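Side-chain contacts in fructose-bisphosphate aldolase (Plasmodium falciparum, PDB 4TR9), which belongs to the class I fructose-bisphosphate aldolase family and folds as a TIM barrel of eight parallel strands surrounded by helices: residues D67-T72 and E332-R337; Q282-A287 and Q313-N318; G135-C140 and Q186-V191. All coordinates share one frame; numbering follows the deposited sequence.

Contact 1: D67-T72 and E332-R337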
loop_
_atom_site.group_PDB
_atom_site.type_symbol
_atom_site.label_atom_id
_atom_site.label_comp_id
_atom_site.label_asym_id
_atom_site.label_seq_id
_atom_site.Cartn_x
_atom_site.Cartn_y
_atom_site.Cartn_z
ATOM N N ASP A 67 -43.735 -9.615 -10.661
ATOM C CA ASP A 67 -44.349 -10.230 -11.831
ATOM C C ASP A 67 -44.791 -9.147 -12.806
ATOM O O ASP A 67 -44.722 -9.321 -14.023
ATOM C CB ASP A 67 -45.541 -11.102 -11.430
ATOM C CG ASP A 67 -46.383 -11.521 -12.619
ATOM O OD1 ASP A 67 -46.024 -12.517 -13.282
ATOM O OD2 ASP A 67 -47.407 -10.858 -12.889
ATOM N N LEU A 68 -45.246 -8.026 -12.255
ATOM C CA LEU A 68 -45.672 -6.886 -13.055
ATOM C C LEU A 68 -44.494 -6.301 -13.823
ATOM O O LEU A 68 -44.628 -5.901 -14.979
ATOM C CB LEU A 68 -46.312 -5.820 -12.159
ATOM C CG LEU A 68 -46.851 -4.532 -12.788
ATOM C CD1 LEU A 68 -48.066 -4.060 -12.017
ATOM C CD2 LEU A 68 -45.795 -3.436 -12.811
ATOM N N LEU A 69 -43.339 -6.256 -13.168
ATOM C CA LEU A 69 -42.136 -5.702 -13.774
ATOM C C LEU A 69 -41.580 -6.616 -14.858
ATOM O O LEU A 69 -41.369 -6.193 -15.993
ATOM C CB LEU A 69 -41.066 -5.454 -12.707
ATOM C CG LEU A 69 -41.403 -4.464 -11.590
ATOM C CD1 LEU A 69 -40.272 -4.403 -10.575
ATOM C CD2 LEU A 69 -41.686 -3.083 -12.160
ATOM N N PHE A 70 -41.353 -7.877 -14.503
ATOM C CA PHE A 70 -40.670 -8.809 -15.393
ATOM C C PHE A 70 -41.605 -9.361 -16.462
ATOM O O PHE A 70 -41.155 -9.863 -17.493
ATOM C CB PHE A 70 -40.055 -9.957 -14.587
ATOM C CG PHE A 70 -39.204 -9.502 -13.432
ATOM C CD1 PHE A 70 -38.518 -8.299 -13.488
ATOM C CD2 PHE A 70 -39.096 -10.275 -12.289
ATOM C CE1 PHE A 70 -37.743 -7.876 -12.427
ATOM C CE2 PHE A 70 -38.321 -9.857 -11.224
ATOM C CZ PHE A 70 -37.647 -8.655 -11.294
ATOM N N GLY A 71 -42.907 -9.264 -16.216
ATOM C CA GLY A 71 -43.897 -9.754 -17.157
ATOM C C GLY A 71 -44.299 -8.706 -18.176
ATOM O O GLY A 71 -45.225 -8.912 -18.958
ATOM N N THR A 72 -43.596 -7.578 -18.165
ATOM C CA THR A 72 -43.886 -6.484 -19.084
ATOM C C THR A 72 -43.449 -6.823 -20.506
ATOM O O THR A 72 -42.257 -6.941 -20.789
ATOM C CB THR A 72 -43.196 -5.182 -18.645
ATOM O OG1 THR A 72 -43.648 -4.819 -17.334
ATOM C CG2 THR A 72 -43.517 -4.057 -19.614
ATOM N N GLU A 332 -47.035 0.253 -18.654
ATOM C CA GLU A 332 -46.752 1.262 -19.666
ATOM C C GLU A 332 -45.906 2.379 -19.062
ATOM O O GLU A 332 -45.059 2.966 -19.736
ATOM C CB GLU A 332 -48.048 1.825 -20.256
ATOM C CG GLU A 332 -47.831 2.846 -21.368
ATOM C CD GLU A 332 -49.120 3.238 -22.068
ATOM O OE1 GLU A 332 -50.126 2.512 -21.917
ATOM O OE2 GLU A 332 -49.128 4.272 -22.769
ATOM N N VAL A 333 -46.141 2.664 -17.784
ATOM C CA VAL A 333 -45.349 3.653 -17.061
ATOM C C VAL A 333 -43.908 3.166 -16.940
ATOM O O VAL A 333 -42.964 3.952 -17.026
ATOM C CB VAL A 333 -45.928 3.931 -15.658
ATOM C CG1 VAL A 333 -45.086 4.962 -14.924
ATOM C CG2 VAL A 333 -47.370 4.398 -15.766
ATOM N N LEU A 334 -43.751 1.861 -16.753
ATOM C CA LEU A 334 -42.432 1.244 -16.688
ATOM C C LEU A 334 -41.708 1.349 -18.026
ATOM O O LEU A 334 -40.503 1.597 -18.073
ATOM C CB LEU A 334 -42.550 -0.222 -16.271
ATOM C CG LEU A 334 -41.248 -1.025 -16.251
ATOM C CD1 LEU A 334 -40.271 -0.438 -15.243
ATOM C CD2 LEU A 334 -41.522 -2.491 -15.950
ATOM N N LEU A 335 -42.453 1.161 -19.111
ATOM C CA LEU A 335 -41.878 1.181 -20.451
ATOM C C LEU A 335 -41.430 2.575 -20.874
ATOM O O LEU A 335 -40.396 2.727 -21.524
ATOM C CB LEU A 335 -42.879 0.628 -21.467
ATOM C CG LEU A 335 -43.061 -0.890 -21.463
ATOM C CD1 LEU A 335 -44.119 -1.309 -22.471
ATOM C CD2 LEU A 335 -41.738 -1.582 -21.752
ATOM N N GLN A 336 -42.207 3.592 -20.509
ATOM C CA GLN A 336 -41.873 4.958 -20.895
ATOM C C GLN A 336 -40.673 5.470 -20.103
ATOM O O GLN A 336 -39.929 6.325 -20.581
ATOM C CB GLN A 336 -43.073 5.892 -20.704
ATOM C CG GLN A 336 -43.442 6.172 -19.259
ATOM C CD GLN A 336 -44.466 7.281 -19.126
ATOM O OE1 GLN A 336 -44.918 7.846 -20.121
ATOM N NE2 GLN A 336 -44.837 7.601 -17.891
ATOM N N ARG A 337 -40.482 4.942 -18.898
ATOM C CA ARG A 337 -39.314 5.296 -18.098
ATOM C C ARG A 337 -38.089 4.547 -18.604
ATOM O O ARG A 337 -36.984 5.089 -18.632
ATOM C CB ARG A 337 -39.546 4.994 -16.616
ATOM C CG ARG A 337 -40.629 5.838 -15.960
ATOM C CD ARG A 337 -40.466 7.313 -16.288
ATOM N NE ARG A 337 -39.129 7.807 -15.974
ATOM C CZ ARG A 337 -38.693 9.025 -16.282
ATOM N NH1 ARG A 337 -37.460 9.390 -15.962
ATOM N NH2 ARG A 337 -39.489 9.876 -16.914
#

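Contact 2: Q282-A287 and Q313-N318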
loop_
_atom_site.group_PDB
_atom_site.type_symbol
_atom_site.label_atom_id
_atom_site.label_comp_id
_atom_site.label_asym_id
_atom_site.label_seq_id
_atom_site.Cartn_x
_atom_site.Cartn_y
_atom_site.Cartn_z
ATOM N N GLN A 282 -31.947 10.708 -6.560
ATOM C CA GLN A 282 -32.407 11.551 -7.660
ATOM C C GLN A 282 -33.835 11.206 -8.061
ATOM O O GLN A 282 -34.266 10.061 -7.927
ATOM C CB GLN A 282 -31.488 11.409 -8.874
ATOM C CG GLN A 282 -30.038 11.776 -8.621
ATOM C CD GLN A 282 -29.171 11.572 -9.847
ATOM O OE1 GLN A 282 -29.586 11.861 -10.970
ATOM N NE2 GLN A 282 -27.963 11.061 -9.640
ATOM N N SER A 283 -34.566 12.200 -8.554
ATOM C CA SER A 283 -35.908 11.966 -9.068
ATOM C C SER A 283 -35.819 11.188 -10.374
ATOM O O SER A 283 -34.747 11.086 -10.968
ATOM C CB SER A 283 -36.652 13.286 -9.275
ATOM O OG SER A 283 -35.999 14.096 -10.237
ATOM N N GLU A 284 -36.945 10.634 -10.813
ATOM C CA GLU A 284 -36.980 9.847 -12.041
ATOM C C GLU A 284 -36.505 10.652 -13.243
ATOM O O GLU A 284 -35.706 10.171 -14.045
ATOM C CB GLU A 284 -38.391 9.320 -12.302
ATOM C CG GLU A 284 -38.832 8.210 -11.367
ATOM C CD GLU A 284 -40.206 7.678 -11.720
ATOM O OE1 GLU A 284 -40.999 8.432 -12.322
ATOM O OE2 GLU A 284 -40.493 6.504 -11.403
ATOM N N GLU A 285 -36.997 11.881 -13.357
ATOM C CA GLU A 285 -36.680 12.728 -14.499
ATOM C C GLU A 285 -35.221 13.178 -14.486
ATOM O O GLU A 285 -34.533 13.098 -15.502
ATOM C CB GLU A 285 -37.603 13.947 -14.532
ATOM C CG GLU A 285 -37.483 14.776 -15.800
ATOM C CD GLU A 285 -37.907 14.013 -17.040
ATOM O OE1 GLU A 285 -38.793 13.139 -16.931
ATOM O OE2 GLU A 285 -37.351 14.283 -18.127
ATOM N N GLU A 286 -34.755 13.649 -13.333
ATOM C CA GLU A 286 -33.384 14.132 -13.207
ATOM C C GLU A 286 -32.370 13.007 -13.396
ATOM O O GLU A 286 -31.252 13.242 -13.850
ATOM C CB GLU A 286 -33.175 14.807 -11.850
ATOM C CG GLU A 286 -33.924 16.123 -11.696
ATOM C CD GLU A 286 -33.695 16.772 -10.346
ATOM O OE1 GLU A 286 -33.070 16.131 -9.474
ATOM O OE2 GLU A 286 -34.141 17.924 -10.155
ATOM N N ALA A 287 -32.768 11.786 -13.051
ATOM C CA ALA A 287 -31.911 10.623 -13.254
ATOM C C ALA A 287 -31.750 10.334 -14.742
ATOM O O ALA A 287 -30.738 9.782 -15.172
ATOM C CB ALA A 287 -32.477 9.410 -12.534
ATOM N N GLN A 313 -39.050 2.548 -10.988
ATOM C CA GLN A 313 -40.141 1.897 -10.270
ATOM C C GLN A 313 -40.992 2.843 -9.429
ATOM O O GLN A 313 -42.075 2.466 -8.978
ATOM C CB GLN A 313 -39.584 0.792 -9.372
ATOM C CG GLN A 313 -38.835 -0.299 -10.116
ATOM C CD GLN A 313 -38.249 -1.339 -9.182
ATOM O OE1 GLN A 313 -37.039 -1.565 -9.167
ATOM N NE2 GLN A 313 -39.106 -1.981 -8.398
ATOM N N ALA A 314 -40.506 4.062 -9.213
ATOM C CA ALA A 314 -41.191 5.014 -8.342
ATOM C C ALA A 314 -42.601 5.337 -8.833
ATOM O O ALA A 314 -43.560 5.292 -8.061
ATOM C CB ALA A 314 -40.375 6.291 -8.211
ATOM N N SER A 315 -42.724 5.659 -10.117
ATOM C CA SER A 315 -44.019 6.007 -10.693
ATOM C C SER A 315 -44.864 4.768 -10.968
ATOM O O SER A 315 -46.092 4.844 -11.018
ATOM C CB SER A 315 -43.832 6.810 -11.981
ATOM O OG SER A 315 -43.242 8.070 -11.716
ATOM N N VAL A 316 -44.202 3.630 -11.149
ATOM C CA VAL A 316 -44.894 2.372 -11.403
ATOM C C VAL A 316 -45.712 1.952 -10.188
ATOM O O VAL A 316 -46.882 1.585 -10.308
ATOM C CB VAL A 316 -43.907 1.249 -11.768
ATOM C CG1 VAL A 316 -44.640 -0.073 -11.928
ATOM C CG2 VAL A 316 -43.154 1.602 -13.038
ATOM N N LEU A 317 -45.087 2.014 -9.018
ATOM C CA LEU A 317 -45.746 1.674 -7.763
ATOM C C LEU A 317 -46.937 2.587 -7.487
ATOM O O LEU A 317 -47.978 2.134 -7.009
ATOM C CB LEU A 317 -44.748 1.747 -6.606
ATOM C CG LEU A 317 -43.754 0.591 -6.481
ATOM C CD1 LEU A 317 -42.514 1.027 -5.720
ATOM C CD2 LEU A 317 -44.413 -0.590 -5.789
ATOM N N ASN A 318 -46.779 3.871 -7.791
ATOM C CA ASN A 318 -47.846 4.844 -7.584
ATOM C C ASN A 318 -49.044 4.580 -8.488
ATOM O O ASN A 318 -50.187 4.829 -8.107
ATOM C CB ASN A 318 -47.328 6.265 -7.815
ATOM C CG ASN A 318 -46.295 6.683 -6.788
ATOM O OD1 ASN A 318 -46.381 6.311 -5.618
ATOM N ND2 ASN A 318 -45.312 7.463 -7.222
#

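Contact 3: G135-C140 and Q186-V191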
loop_
_atom_site.group_PDB
_atom_site.type_symbol
_atom_site.label_atom_id
_atom_site.label_comp_id
_atom_site.label_asym_id
_atom_site.label_seq_id
_atom_site.Cartn_x
_atom_site.Cartn_y
_atom_site.Cartn_z
ATOM N N GLY A 135 -19.322 -18.228 2.508
ATOM C CA GLY A 135 -20.190 -19.102 1.742
ATOM C C GLY A 135 -20.664 -18.478 0.444
ATOM O O GLY A 135 -21.641 -18.934 -0.150
ATOM N N LEU A 136 -19.970 -17.434 0.001
ATOM C CA LEU A 136 -20.334 -16.735 -1.226
ATOM C C LEU A 136 -20.167 -17.629 -2.449
ATOM O O LEU A 136 -21.021 -17.645 -3.336
ATOM C CB LEU A 136 -19.497 -15.463 -1.389
ATOM C CG LEU A 136 -19.734 -14.658 -2.669
ATOM C CD1 LEU A 136 -21.190 -14.233 -2.777
ATOM C CD2 LEU A 136 -18.816 -13.447 -2.727
ATOM N N ALA A 137 -19.067 -18.374 -2.489
ATOM C CA ALA A 137 -18.779 -19.265 -3.609
ATOM C C ALA A 137 -19.839 -20.354 -3.739
ATOM O O ALA A 137 -20.174 -20.779 -4.845
ATOM C CB ALA A 137 -17.399 -19.885 -3.449
ATOM N N GLU A 138 -20.365 -20.799 -2.603
ATOM C CA GLU A 138 -21.398 -21.826 -2.590
ATOM C C GLU A 138 -22.722 -21.272 -3.105
ATOM O O GLU A 138 -23.461 -21.963 -3.806
ATOM C CB GLU A 138 -21.574 -22.397 -1.180
ATOM C CG GLU A 138 -20.480 -23.369 -0.754
ATOM C CD GLU A 138 -19.126 -22.703 -0.585
ATOM O OE1 GLU A 138 -19.089 -21.507 -0.227
ATOM O OE2 GLU A 138 -18.098 -23.375 -0.815
ATOM N N ARG A 139 -23.014 -20.023 -2.758
ATOM C CA ARG A 139 -24.245 -19.381 -3.201
ATOM C C ARG A 139 -24.185 -19.041 -4.686
ATOM O O ARG A 139 -25.198 -19.092 -5.381
ATOM C CB ARG A 139 -24.522 -18.118 -2.381
ATOM C CG ARG A 139 -24.747 -18.381 -0.903
ATOM C CD ARG A 139 -25.361 -17.175 -0.210
ATOM N NE ARG A 139 -24.557 -15.969 -0.382
ATOM C CZ ARG A 139 -23.542 -15.630 0.406
ATOM N NH1 ARG A 139 -22.867 -14.512 0.177
ATOM N NH2 ARG A 139 -23.199 -16.410 1.422
ATOM N N CYS A 140 -22.993 -18.696 -5.167
ATOM C CA CYS A 140 -22.801 -18.392 -6.581
ATOM C C CYS A 140 -23.133 -19.600 -7.451
ATOM O O CYS A 140 -23.785 -19.467 -8.488
ATOM C CB CYS A 140 -21.365 -17.931 -6.847
ATOM S SG CYS A 140 -20.971 -16.277 -6.230
ATOM N N GLN A 186 -16.393 -14.270 -10.431
ATOM C CA GLN A 186 -15.778 -14.630 -11.703
ATOM C C GLN A 186 -15.307 -16.080 -11.690
ATOM O O GLN A 186 -15.336 -16.762 -12.713
ATOM C CB GLN A 186 -14.611 -13.693 -12.021
ATOM C CG GLN A 186 -15.033 -12.254 -12.262
ATOM C CD GLN A 186 -13.907 -11.388 -12.784
ATOM O OE1 GLN A 186 -12.730 -11.699 -12.600
ATOM N NE2 GLN A 186 -14.262 -10.293 -13.449
ATOM N N GLN A 187 -14.881 -16.546 -10.521
ATOM C CA GLN A 187 -14.460 -17.930 -10.354
ATOM C C GLN A 187 -15.632 -18.877 -10.582
ATOM O O GLN A 187 -15.460 -19.989 -11.082
ATOM C CB GLN A 187 -13.870 -18.147 -8.958
ATOM C CG GLN A 187 -13.238 -19.512 -8.754
ATOM C CD GLN A 187 -12.870 -19.772 -7.306
ATOM O OE1 GLN A 187 -13.568 -19.339 -6.388
ATOM N NE2 GLN A 187 -11.768 -20.481 -7.094
ATOM N N ASN A 188 -16.828 -18.422 -10.219
ATOM C CA ASN A 188 -18.027 -19.242 -10.336
ATOM C C ASN A 188 -18.951 -18.779 -11.459
ATOM O O ASN A 188 -20.172 -18.882 -11.349
ATOM C CB ASN A 188 -18.784 -19.255 -9.007
ATOM C CG ASN A 188 -17.976 -19.873 -7.883
ATOM O OD1 ASN A 188 -17.956 -21.092 -7.717
ATOM N ND2 ASN A 188 -17.303 -19.033 -7.104
ATOM N N ARG A 189 -18.354 -18.261 -12.530
ATOM C CA ARG A 189 -19.079 -17.906 -13.749
ATOM C C ARG A 189 -20.187 -16.873 -13.530
ATOM O O ARG A 189 -21.286 -17.010 -14.067
ATOM C CB ARG A 189 -19.670 -19.166 -14.391
ATOM C CG ARG A 189 -18.630 -20.212 -14.766
ATOM C CD ARG A 189 -19.281 -21.511 -15.220
ATOM N NE ARG A 189 -19.992 -22.178 -14.131
ATOM C CZ ARG A 189 -20.666 -23.315 -14.265
ATOM N NH1 ARG A 189 -21.281 -23.850 -13.219
ATOM N NH2 ARG A 189 -20.726 -23.919 -15.444
ATOM N N LEU A 190 -19.893 -15.841 -12.746
ATOM C CA LEU A 190 -20.833 -14.741 -12.542
ATOM C C LEU A 190 -20.148 -13.393 -12.730
ATOM O O LEU A 190 -19.078 -13.150 -12.173
ATOM C CB LEU A 190 -21.464 -14.811 -11.149
ATOM C CG LEU A 190 -22.458 -15.937 -10.866
ATOM C CD1 LEU A 190 -23.035 -15.794 -9.466
ATOM C CD2 LEU A 190 -23.569 -15.956 -11.904
ATOM N N VAL A 191 -20.768 -12.519 -13.519
ATOM C CA VAL A 191 -20.237 -11.179 -13.739
ATOM C C VAL A 191 -20.502 -10.290 -12.530
ATOM O O VAL A 191 -21.653 -10.032 -12.182
ATOM C CB VAL A 191 -20.843 -10.525 -14.995
ATOM C CG1 VAL A 191 -20.447 -9.058 -15.076
ATOM C CG2 VAL A 191 -20.405 -11.272 -16.244
#

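Contact 1: D67-T72 and E332-R337
Leu334, the residue with most surface buried here, drives one methyl, CD2, into the angle between Leu69 and Thr72, where helix 59-70 gives way to loop. Its CG stands anti to the backbone N (chi1 176°), so the side chain runs out from helix 327-346 directly at the end of the other helix. Three groups receive the methyl: Thr72 OG1 at 3.4 Å from Leu334 CD2, the backbone oxygen Leu69 O at 3.7 Å from it, and Leu69 CD2 at 3.8 Å. The two leucine side chains meet at roughly a right angle, methyl against methyl.

Thr72 works with both of its branches. Its hydroxyl, set beside its own backbone N (chi1 -59°), folds back over the end of the helix, where OG1 lies 2.8 Å from Leu68 O and 3.0 Å from Leu69 O. The hydroxyl thus sits against both carbonyl oxygens of the last turn, although an apolar methyl also lies against it. The other branch points at helix 327-346: Thr72 CG2 meets Leu335 tip to tip, 3.7 Å from Leu335 CG.

Leu75 packs on both Leu334 and Leu335, while Leu68 O also accepts from Arg331 NE and the Leu68 side chain turns to Val316 and Trp320 of helix 310-320. This is helix-on-helix packing in the outer layer of an alpha/beta barrel, where helix 327-346 lies against the C-terminal end of helix 59-70.

Contact 2: Q282-A287 and Q313-N318
With its CG beside the backbone N (chi1 -72°) and the chain extended beyond it, Glu284 reaches straight across from the first turn of helix 284-295 to Ser315 in helix 310-320. Ser315 holds OG beside its own backbone N, so that its hydroxyl and its N-H both face the incoming carboxylate. Each oxygen takes one of them. Ser315 N donates to Glu284 OE2 over 2.7 Å, with an N-H...O angle of 151°, and approaches from above the carboxylate plane, 37° out of it. Ser315 OG donates to Glu284 OE1, but the modelled 2.4 Å between these two atoms is shorter than an ordinary hydrogen bond, and its exact length is doubtful.

Ala314 fits close beside this grip: its CB lies 3.2 Å from Glu284 OE2 and 4.0 Å from Glu284 CG, packing along the end of the side chain. At the other end of the reach, Ser283 occupies the N-cap position and its OG accepts from Glu286 N in a weak capping bond. The Glu284 side chain also touches Arg337 of helix 327-346, and Val333 of that helix packs on Ser315.

Helix 310-320 is kinked here, for the N-H groups of Ser315 and Val316 make no bond to the preceding turn. The carboxylate therefore gives Ser315 N the acceptor that the helix itself fails to supply. If both bonds hold, they would limit rotation of the carboxylate, and the paired donors, with Arg337 close by, would be expected to favour its ionised form.

Contact 3: G135-C140 and Q186-V191
The Schellman motif that ends helix 168-187 sets Asn188 and Leu190 against Ala137 and Cys140 on helix 136-146. Arg189, with positive phi, is the C-prime residue: Leu190 N reaches back to Cys185 O, and Arg189 N makes a weak bond to Gln186 O. The chain thus reverses beside the neighbouring helix.

Asn188 and Cys140 come together at their first carbons, CB to CB at 3.6 Å, where the backbones are also nearest. With CG beside its backbone N (chi1 -63°), Asn188 carries its amide from there along the helix to Ala137. Asn188 ND2 lies 3.8 Å from Ala137 CB and is hydrogen-bonded to Ile184 O in the last turns of its own helix. Across the contact the amide therefore acts as a packing surface, with no hydrogen bond to residues 135-140.

In the barrel, helix 136-146 leads into strand 150-157 and helix 168-187 into strand 191-198, two parallel neighbours in the sheet. The contact joins the start of the first helix to the turn through which the second enters its strand.

Leu190 adds the second apolar contact to Cys140. Its CD1 methyl rests against that side chain, 3.8 Å from Cys140 CB and 3.9 Å from Cys140 SG. The leucine also packs on Tyr144, one turn further along helix 136-146, whose ring in turn receives Arg189 in a cation-pi interaction.

How the contacts relate
From the N terminus, the chain first supplies the end of helix 59-70, which waits some 260 residues for helix 327-346 to complete contact 1. Within this long span two shorter loops open and close in series. Contact 3 joins the start of helix 136-146 to the end of helix 168-187, spanning strand 150-157; contact 2 joins helix 284-295 to helix 310-320 across strand 303-308. None of the loops cross. Contacts 1 and 2 adjoin, with a long, weak ion pair of 3.3 Å between Arg337 NH2 and Glu285 OE1, and together bind the late helices to helix 59-70. Contact 3 stands apart, its centre 32 Å from that of contact 2, on the opposite side of the chain's centre from it.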